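Local coordinates for protein acetyltransferase, GNAT family (Streptococcus pneumoniae, PDB 2ATR) that probably transfers an acetyl group from acetyl-coenzyme A to an acceptor that is not yet known, at residues 14-19 with 53-58; 41-45 with 90-95; 84-89 with 114-120. All coordinates share one frame; numbering follows the deposited sequence.

Contact 1 of 3, residues 14-19 with 53-58; sequences DVLHLY and VVGLIR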
# COMPACT_ATOMS: atom_id res chain seq x y z
N ASP A 14 8.05 -11.69 -9.23
CA ASP A 14 8.96 -10.56 -9.00
C ASP A 14 8.70 -9.86 -7.65
O ASP A 14 9.56 -9.13 -7.15
CB ASP A 14 8.91 -9.55 -10.16
CG ASP A 14 9.08 -10.23 -11.56
OD1 ASP A 14 9.91 -11.18 -11.69
OD2 ASP A 14 8.35 -9.84 -12.52
N VAL A 15 7.53 -10.08 -7.05
CA VAL A 15 7.22 -9.40 -5.78
C VAL A 15 6.90 -10.33 -4.60
O VAL A 15 6.72 -9.85 -3.49
CB VAL A 15 6.08 -8.40 -5.93
CG1 VAL A 15 6.53 -7.24 -6.86
CG2 VAL A 15 4.82 -9.12 -6.45
N LEU A 16 6.85 -11.63 -4.86
CA LEU A 16 6.44 -12.59 -3.82
C LEU A 16 7.33 -12.52 -2.61
O LEU A 16 6.85 -12.63 -1.48
CB LEU A 16 6.38 -14.01 -4.37
CG LEU A 16 5.76 -15.09 -3.46
CD1 LEU A 16 4.32 -14.80 -3.10
CD2 LEU A 16 5.89 -16.45 -4.13
N HIS A 17 8.63 -12.32 -2.83
CA HIS A 17 9.56 -12.09 -1.70
C HIS A 17 9.13 -10.96 -0.76
O HIS A 17 9.37 -11.00 0.44
CB HIS A 17 11.02 -11.89 -2.21
CG HIS A 17 11.25 -10.59 -2.91
ND1 HIS A 17 10.75 -10.33 -4.16
CD2 HIS A 17 11.96 -9.49 -2.54
CE1 HIS A 17 11.09 -9.11 -4.51
NE2 HIS A 17 11.84 -8.58 -3.56
N LEU A 18 8.49 -9.92 -1.29
CA LEU A 18 8.02 -8.82 -0.43
C LEU A 18 6.86 -9.29 0.50
O LEU A 18 6.86 -9.03 1.69
CB LEU A 18 7.53 -7.66 -1.30
CG LEU A 18 8.54 -6.91 -2.18
CD1 LEU A 18 7.85 -5.76 -2.92
CD2 LEU A 18 9.63 -6.40 -1.34
N TYR A 19 5.87 -9.95 -0.08
CA TYR A 19 4.72 -10.50 0.68
C TYR A 19 5.19 -11.59 1.67
O TYR A 19 4.82 -11.54 2.86
CB TYR A 19 3.63 -11.01 -0.25
CG TYR A 19 2.98 -9.93 -1.06
CD1 TYR A 19 1.87 -9.20 -0.55
CD2 TYR A 19 3.45 -9.62 -2.34
CE1 TYR A 19 1.26 -8.18 -1.32
CE2 TYR A 19 2.85 -8.62 -3.10
CZ TYR A 19 1.76 -7.89 -2.58
OH TYR A 19 1.20 -6.92 -3.37
N VAL A 53 14.30 -5.42 -5.95
CA VAL A 53 12.90 -4.95 -5.55
C VAL A 53 12.80 -4.97 -4.01
O VAL A 53 12.93 -6.01 -3.37
CB VAL A 53 11.80 -5.82 -6.20
CG1 VAL A 53 10.34 -5.37 -5.75
CG2 VAL A 53 11.94 -5.80 -7.73
N VAL A 54 12.70 -3.79 -3.40
CA VAL A 54 12.76 -3.68 -1.93
C VAL A 54 11.42 -3.17 -1.31
O VAL A 54 11.26 -3.15 -0.11
CB VAL A 54 14.08 -2.98 -1.39
CG1 VAL A 54 15.33 -3.63 -2.05
CG2 VAL A 54 14.15 -1.42 -1.57
N GLY A 55 10.46 -2.76 -2.14
CA GLY A 55 9.24 -2.11 -1.60
C GLY A 55 8.20 -2.12 -2.67
O GLY A 55 8.53 -2.22 -3.86
N LEU A 56 6.92 -2.08 -2.24
CA LEU A 56 5.79 -2.06 -3.16
C LEU A 56 4.65 -1.23 -2.53
O LEU A 56 4.50 -1.21 -1.31
CB LEU A 56 5.33 -3.51 -3.48
CG LEU A 56 4.01 -3.81 -4.22
CD1 LEU A 56 4.08 -5.16 -4.97
CD2 LEU A 56 2.80 -3.79 -3.21
N ILE A 57 3.92 -0.52 -3.36
CA ILE A 57 2.60 0.06 -2.94
C ILE A 57 1.60 -0.37 -3.99
O ILE A 57 1.93 -0.44 -5.17
CB ILE A 57 2.60 1.60 -2.68
CG1 ILE A 57 1.20 2.10 -2.11
CG2 ILE A 57 3.00 2.35 -3.98
CD1 ILE A 57 1.29 3.59 -1.58
N ARG A 58 0.39 -0.73 -3.55
CA ARG A 58 -0.66 -1.15 -4.44
C ARG A 58 -1.99 -0.50 -4.00
O ARG A 58 -2.47 -0.65 -2.87
CB ARG A 58 -0.81 -2.68 -4.42
CG ARG A 58 -1.74 -3.24 -5.41
CD ARG A 58 -1.57 -4.75 -5.55
NE ARG A 58 -2.18 -5.52 -4.45
CZ ARG A 58 -3.46 -5.86 -4.34
NH1 ARG A 58 -4.40 -5.42 -5.19
NH2 ARG A 58 -3.83 -6.62 -3.33

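Contact 2 of 3, residues 41-45 with 90-95; sequences SLVIY and EALGNF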
# COMPACT_ATOMS: atom_id res chain seq x y z
N SER A 41 -5.70 -3.86 -10.12
CA SER A 41 -5.42 -2.78 -9.22
C SER A 41 -5.43 -1.50 -10.04
O SER A 41 -5.39 -1.56 -11.26
CB SER A 41 -4.05 -2.97 -8.57
OG SER A 41 -4.03 -4.22 -7.91
N LEU A 42 -5.49 -0.37 -9.36
CA LEU A 42 -5.48 0.94 -10.01
C LEU A 42 -4.04 1.28 -10.42
O LEU A 42 -3.80 1.77 -11.53
CB LEU A 42 -6.01 2.02 -9.05
CG LEU A 42 -7.51 2.10 -8.78
CD1 LEU A 42 -7.71 3.00 -7.56
CD2 LEU A 42 -8.26 2.69 -10.01
N VAL A 43 -3.11 1.03 -9.51
CA VAL A 43 -1.73 1.42 -9.68
C VAL A 43 -0.82 0.60 -8.79
O VAL A 43 -1.19 0.22 -7.69
CB VAL A 43 -1.54 2.93 -9.42
CG1 VAL A 43 -1.16 3.21 -7.99
CG2 VAL A 43 -0.54 3.52 -10.36
N ILE A 44 0.38 0.31 -9.30
CA ILE A 44 1.46 -0.24 -8.49
C ILE A 44 2.77 0.50 -8.73
O ILE A 44 3.15 0.71 -9.86
CB ILE A 44 1.64 -1.74 -8.78
CG1 ILE A 44 0.39 -2.51 -8.42
CG2 ILE A 44 2.84 -2.28 -8.04
CD1 ILE A 44 0.27 -3.82 -9.12
N TYR A 45 3.43 0.88 -7.65
CA TYR A 45 4.81 1.37 -7.71
C TYR A 45 5.74 0.42 -6.96
O TYR A 45 5.36 -0.14 -5.95
CB TYR A 45 4.91 2.78 -7.12
CG TYR A 45 4.31 3.88 -7.98
CD1 TYR A 45 5.12 4.80 -8.62
CD2 TYR A 45 2.95 4.00 -8.14
CE1 TYR A 45 4.59 5.78 -9.40
CE2 TYR A 45 2.41 4.97 -8.91
CZ TYR A 45 3.23 5.87 -9.54
OH TYR A 45 2.69 6.85 -10.31
N GLU A 90 4.25 9.20 -4.55
CA GLU A 90 4.08 8.88 -5.99
C GLU A 90 2.76 8.21 -6.37
O GLU A 90 2.12 8.60 -7.38
CB GLU A 90 5.21 8.04 -6.56
CG GLU A 90 6.60 8.69 -6.44
CD GLU A 90 6.68 10.06 -7.13
OE1 GLU A 90 6.07 10.24 -8.21
OE2 GLU A 90 7.34 10.98 -6.57
N ALA A 91 2.35 7.18 -5.62
CA ALA A 91 1.09 6.50 -5.96
C ALA A 91 -0.10 7.43 -5.77
O ALA A 91 -0.91 7.56 -6.67
CB ALA A 91 0.92 5.20 -5.17
N LEU A 92 -0.19 8.12 -4.63
CA LEU A 92 -1.37 8.95 -4.34
C LEU A 92 -1.43 10.22 -5.20
O LEU A 92 -2.49 10.82 -5.33
CB LEU A 92 -1.44 9.33 -2.86
CG LEU A 92 -1.70 8.17 -1.89
CD1 LEU A 92 -1.61 8.70 -0.51
CD2 LEU A 92 -3.07 7.53 -2.22
N GLY A 93 -0.28 10.62 -5.77
CA GLY A 93 -0.18 11.74 -6.71
C GLY A 93 -1.09 11.58 -7.92
O GLY A 93 -1.55 12.58 -8.54
N ASN A 94 -1.37 10.33 -8.27
CA ASN A 94 -2.31 10.03 -9.33
C ASN A 94 -3.76 10.23 -8.93
O ASN A 94 -4.64 10.19 -9.79
CB ASN A 94 -2.11 8.61 -9.81
CG ASN A 94 -0.70 8.36 -10.26
OD1 ASN A 94 0.12 7.79 -9.53
ND2 ASN A 94 -0.39 8.84 -11.45
N PHE A 95 -4.03 10.45 -7.65
CA PHE A 95 -5.40 10.34 -7.18
C PHE A 95 -5.77 11.46 -6.26
O PHE A 95 -6.62 11.28 -5.38
CB PHE A 95 -5.66 8.97 -6.55
CG PHE A 95 -5.58 7.84 -7.54
CD1 PHE A 95 -6.60 7.63 -8.46
CD2 PHE A 95 -4.45 7.02 -7.60
CE1 PHE A 95 -6.50 6.66 -9.40
CE2 PHE A 95 -4.37 6.01 -8.54
CZ PHE A 95 -5.39 5.83 -9.43

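Contact 3 of 3, residues 84-89 with 114-120; sequences GSSLMK and FYRSMGF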
# COMPACT_ATOMS: atom_id res chain seq x y z
N GLY A 84 8.76 4.23 2.34
CA GLY A 84 7.30 4.23 2.46
C GLY A 84 6.73 5.56 2.04
O GLY A 84 5.76 5.57 1.34
N SER A 85 7.32 6.69 2.46
CA SER A 85 6.84 8.04 2.06
C SER A 85 6.84 8.29 0.58
O SER A 85 5.90 8.84 0.02
CB SER A 85 7.72 9.15 2.62
OG SER A 85 7.52 9.31 3.98
N SER A 86 7.98 7.95 -0.02
CA SER A 86 8.16 8.05 -1.44
C SER A 86 7.11 7.27 -2.18
O SER A 86 6.51 7.81 -3.08
CB SER A 86 9.58 7.54 -1.80
OG SER A 86 10.50 8.35 -1.13
N LEU A 87 6.91 6.00 -1.79
CA LEU A 87 5.90 5.12 -2.42
C LEU A 87 4.46 5.76 -2.35
O LEU A 87 3.75 5.86 -3.37
CB LEU A 87 5.91 3.75 -1.76
CG LEU A 87 7.10 2.82 -2.15
CD1 LEU A 87 7.03 1.55 -1.26
CD2 LEU A 87 7.01 2.46 -3.64
N MSE A 88 4.12 6.22 -1.16
CA MSE A 88 2.85 6.90 -0.86
C MSE A 88 2.68 8.19 -1.71
O MSE A 88 1.65 8.40 -2.36
CB MSE A 88 2.78 7.19 0.67
CG MSE A 88 2.37 5.94 1.55
SE MSE A 88 0.61 5.44 1.45
CE MSE A 88 -0.08 6.79 2.45
N LYS A 89 3.69 9.04 -1.71
CA LYS A 89 3.61 10.32 -2.47
C LYS A 89 3.48 10.12 -3.97
O LYS A 89 2.61 10.76 -4.59
CB LYS A 89 4.75 11.27 -2.09
CG LYS A 89 4.69 11.73 -0.62
CD LYS A 89 5.97 12.49 -0.18
CE LYS A 89 5.96 12.83 1.27
NZ LYS A 89 4.68 13.50 1.72
N PHE A 114 3.22 7.07 11.32
CA PHE A 114 3.62 7.15 9.92
C PHE A 114 2.50 7.66 8.96
O PHE A 114 2.73 8.58 8.17
CB PHE A 114 4.23 5.85 9.39
CG PHE A 114 4.33 5.82 7.86
CD1 PHE A 114 5.34 6.54 7.21
CD2 PHE A 114 3.41 5.12 7.08
CE1 PHE A 114 5.44 6.54 5.80
CE2 PHE A 114 3.50 5.15 5.69
CZ PHE A 114 4.52 5.86 5.06
N TYR A 115 1.31 7.07 9.04
CA TYR A 115 0.19 7.51 8.18
C TYR A 115 -0.28 8.95 8.49
O TYR A 115 -0.65 9.71 7.58
CB TYR A 115 -0.95 6.50 8.23
CG TYR A 115 -0.58 5.21 7.56
CD1 TYR A 115 -0.22 5.19 6.17
CD2 TYR A 115 -0.51 4.01 8.30
CE1 TYR A 115 0.15 3.98 5.54
CE2 TYR A 115 -0.09 2.79 7.69
CZ TYR A 115 0.21 2.79 6.33
OH TYR A 115 0.61 1.60 5.74
N ARG A 116 -0.24 9.34 9.76
CA ARG A 116 -0.51 10.74 10.11
C ARG A 116 0.52 11.65 9.48
O ARG A 116 0.15 12.70 8.95
CB ARG A 116 -0.60 10.93 11.62
CG ARG A 116 -1.94 10.53 12.25
CD ARG A 116 -2.01 11.06 13.75
NE ARG A 116 -3.35 10.87 14.34
CZ ARG A 116 -3.62 10.15 15.43
NH1 ARG A 116 -2.64 9.53 16.11
NH2 ARG A 116 -4.86 10.05 15.86
N SER A 117 1.79 11.21 9.40
CA SER A 117 2.83 12.05 8.76
C SER A 117 2.54 12.14 7.28
O SER A 117 2.98 13.07 6.60
CB SER A 117 4.27 11.52 9.00
OG SER A 117 4.51 10.40 8.15
N MSE A 118 1.75 11.19 6.78
CA MSE A 118 1.36 11.22 5.37
C MSE A 118 0.06 11.99 5.19
O MSE A 118 -0.38 12.14 4.09
CB MSE A 118 1.23 9.80 4.78
CG MSE A 118 2.53 9.03 4.51
SE MSE A 118 3.81 9.89 3.51
CE MSE A 118 4.84 10.35 4.75
N GLY A 119 -0.55 12.52 6.26
CA GLY A 119 -1.78 13.33 6.09
C GLY A 119 -3.08 12.54 6.32
O GLY A 119 -4.17 13.02 6.01
N PHE A 120 -2.97 11.31 6.84
CA PHE A 120 -4.11 10.44 7.16
C PHE A 120 -4.46 10.58 8.64
O PHE A 120 -3.55 10.85 9.44
CB PHE A 120 -3.79 8.96 6.86
CG PHE A 120 -3.86 8.60 5.39
CD1 PHE A 120 -4.96 7.85 4.90
CD2 PHE A 120 -2.84 9.02 4.48
CE1 PHE A 120 -5.05 7.51 3.54
CE2 PHE A 120 -2.94 8.72 3.11
CZ PHE A 120 -4.03 7.93 2.63

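Contact 1 of 3, residues 14-19 with 53-58
Leu18 pushes its two methyl groups against the strand: Leu18 CD1 lies 3.4 Å from Leu56 CB, tighter than normal carbon contact, while Leu18 CD2 rests 3.7 Å from Val54 C. The same CD1 also meets Val53 CG1. Leu56, with CG anti to its backbone N (chi1 169°), reaches toward the helix and divides its methyls. Leu56 CD1 touches Val15 CG1 at 3.7 Å, and Leu56 CD2 lies 3.5 Å from Tyr19 OH. One polar link crosses this apolar patch: His17 NE2 donates to Val53 O over 2.8 Å, almost straight at 173°, with the donor tilted 33° from the carbonyl plane. The oxygen lies in the imidazole plane, so this bond sets the ring's orientation; Leu18 CG packs on one face of the ring, near its rim. Farther along, Tyr19 OH comes to the guanidinium edge of Arg58; both are held by Asp71, through a hydrogen bond and a salt bridge respectively. Helix 12-20 packs across one face of the sheet, where strand 52-61, interrupted by a classic beta bulge at Val54 and Gly55 opposite Ala47, lies between strands 43-49 and 66-74, with helix 33-38 beside Tyr19 and Arg58.

Contact 2 of 3, residues 41-45 with 90-95
Glu90 and Ala91 lie against the ring of Tyr45, where the end of helix 83-92 packs on strand 43-49 of the GNAT sheet; this helix is the connection of the beta-alpha-beta crossover from strand 66-74 to 100-102. Glu90 contributes its CB, 4.1 Å from the Tyr45 ring centroid and 29° off the normal, a CH-pi contact over the face. Its chain then bends at chi2 (-58°), turning the carboxylate away from the ring. On that same face the backbone N of Ala91 stands 4.0 Å above the ring plane, offset toward the rim, and Ala91 CA comes within 3.6 Å of Tyr45 CE2. Ala91 CB fills the angle between two strand side chains, 3.8 Å from Tyr45 CD2 and 4.0 Å from Val43 CG1. Asn94 brings its side-chain amide up to the Tyr45 hydroxyl from the opposite direction, though which way round the amide sits is doubtful. Phe95 closes the segment, also touching Leu59 of strand 52-61 and Val67 of strand 66-74. Val43 CB meets its ring at the edge, near the plane, 4.3 Å from Phe95 CE2, whereas Leu42 approaches obliquely, its CB 3.9 Å from Phe95 CZ.

Contact 3 of 3, residues 84-89 with 114-120
Met88, present as selenomethionine, leaves helix 83-92 toward the segment 114-120 and can be traced atom by atom. Met88 CB lies 4.1 Å from the selenium of Met118, also a selenomethionine. Next, Met88 CG meets the end of the Phe114 ring, 4.1 Å from Phe114 CZ, in an oblique approach. The chain then bends twice, with chi2 at -73° and chi3 at -75°, and so curls instead of extending straight. At this bend the selenium packs on Ile57 of strand 52-61. The terminal Met88 CE slips in among three residues of the other segment: it is 3.5 Å from Phe120 CE2, reached obliquely, 4.1 Å from Tyr115 CD1 at the edge of that ring, and in contact with Met118 CG. Tyr115 is itself covered on one face by the ring of Phe114, with CD2 over its centre.

The contact joins helix 83-92 to helix 109-117; the Gln-x-x-Gly-x-Gly pattern of GNAT motif A, with Gly82 and Gly84 as its glycines, runs into the first turn of helix 83-92. In relatives this turn binds the pyrophosphate of acetyl-coenzyme A, a role consistent with the fold here. Gly84 has no side chain to hold Phe114 off, and Gly84 C lies 3.8 Å from Phe114 CZ, while the N of Ser85 faces the edge of the same ring. Helix 109-117 ends in a Schellman motif: Gly119 takes a positive phi of 97°, and Phe120 N bonds back to Tyr115 O at 2.9 Å. That reversal brings Phe120 round to the Met88 tip. Met118 points toward helix 83-92, its selenium 3.8 Å from Ser85 CA. Lys89, an exposed residue, crosses the Met118 side chain at about a right angle, with Lys89 NZ 4.1 Å from Met118 SE.

How the contacts relate
Contact 1 is the most buried, contact 2 is partly buried, and contact 3 lies toward the surface. Contacts 1 and 2 engage adjacent strands of one sheet, joined by the backbone bond from Ile57 N to Tyr45 O, but they take opposite faces: Leu56 turns to helix 12-20, while Ile57 turns to helix 83-92 and touches Ala91 of contact 2 and Met88 of contact 3. Contacts 2 and 3 share helix 83-92, its C-terminal part meeting strand 43-49 and its earlier turns meeting segment 114-120 as well as the sheet. Chemistry follows place: aliphatic packing with one straight imidazole bond in contact 1, aromatic-to-aliphatic contact in 2, and selenomethionine among rings in 3.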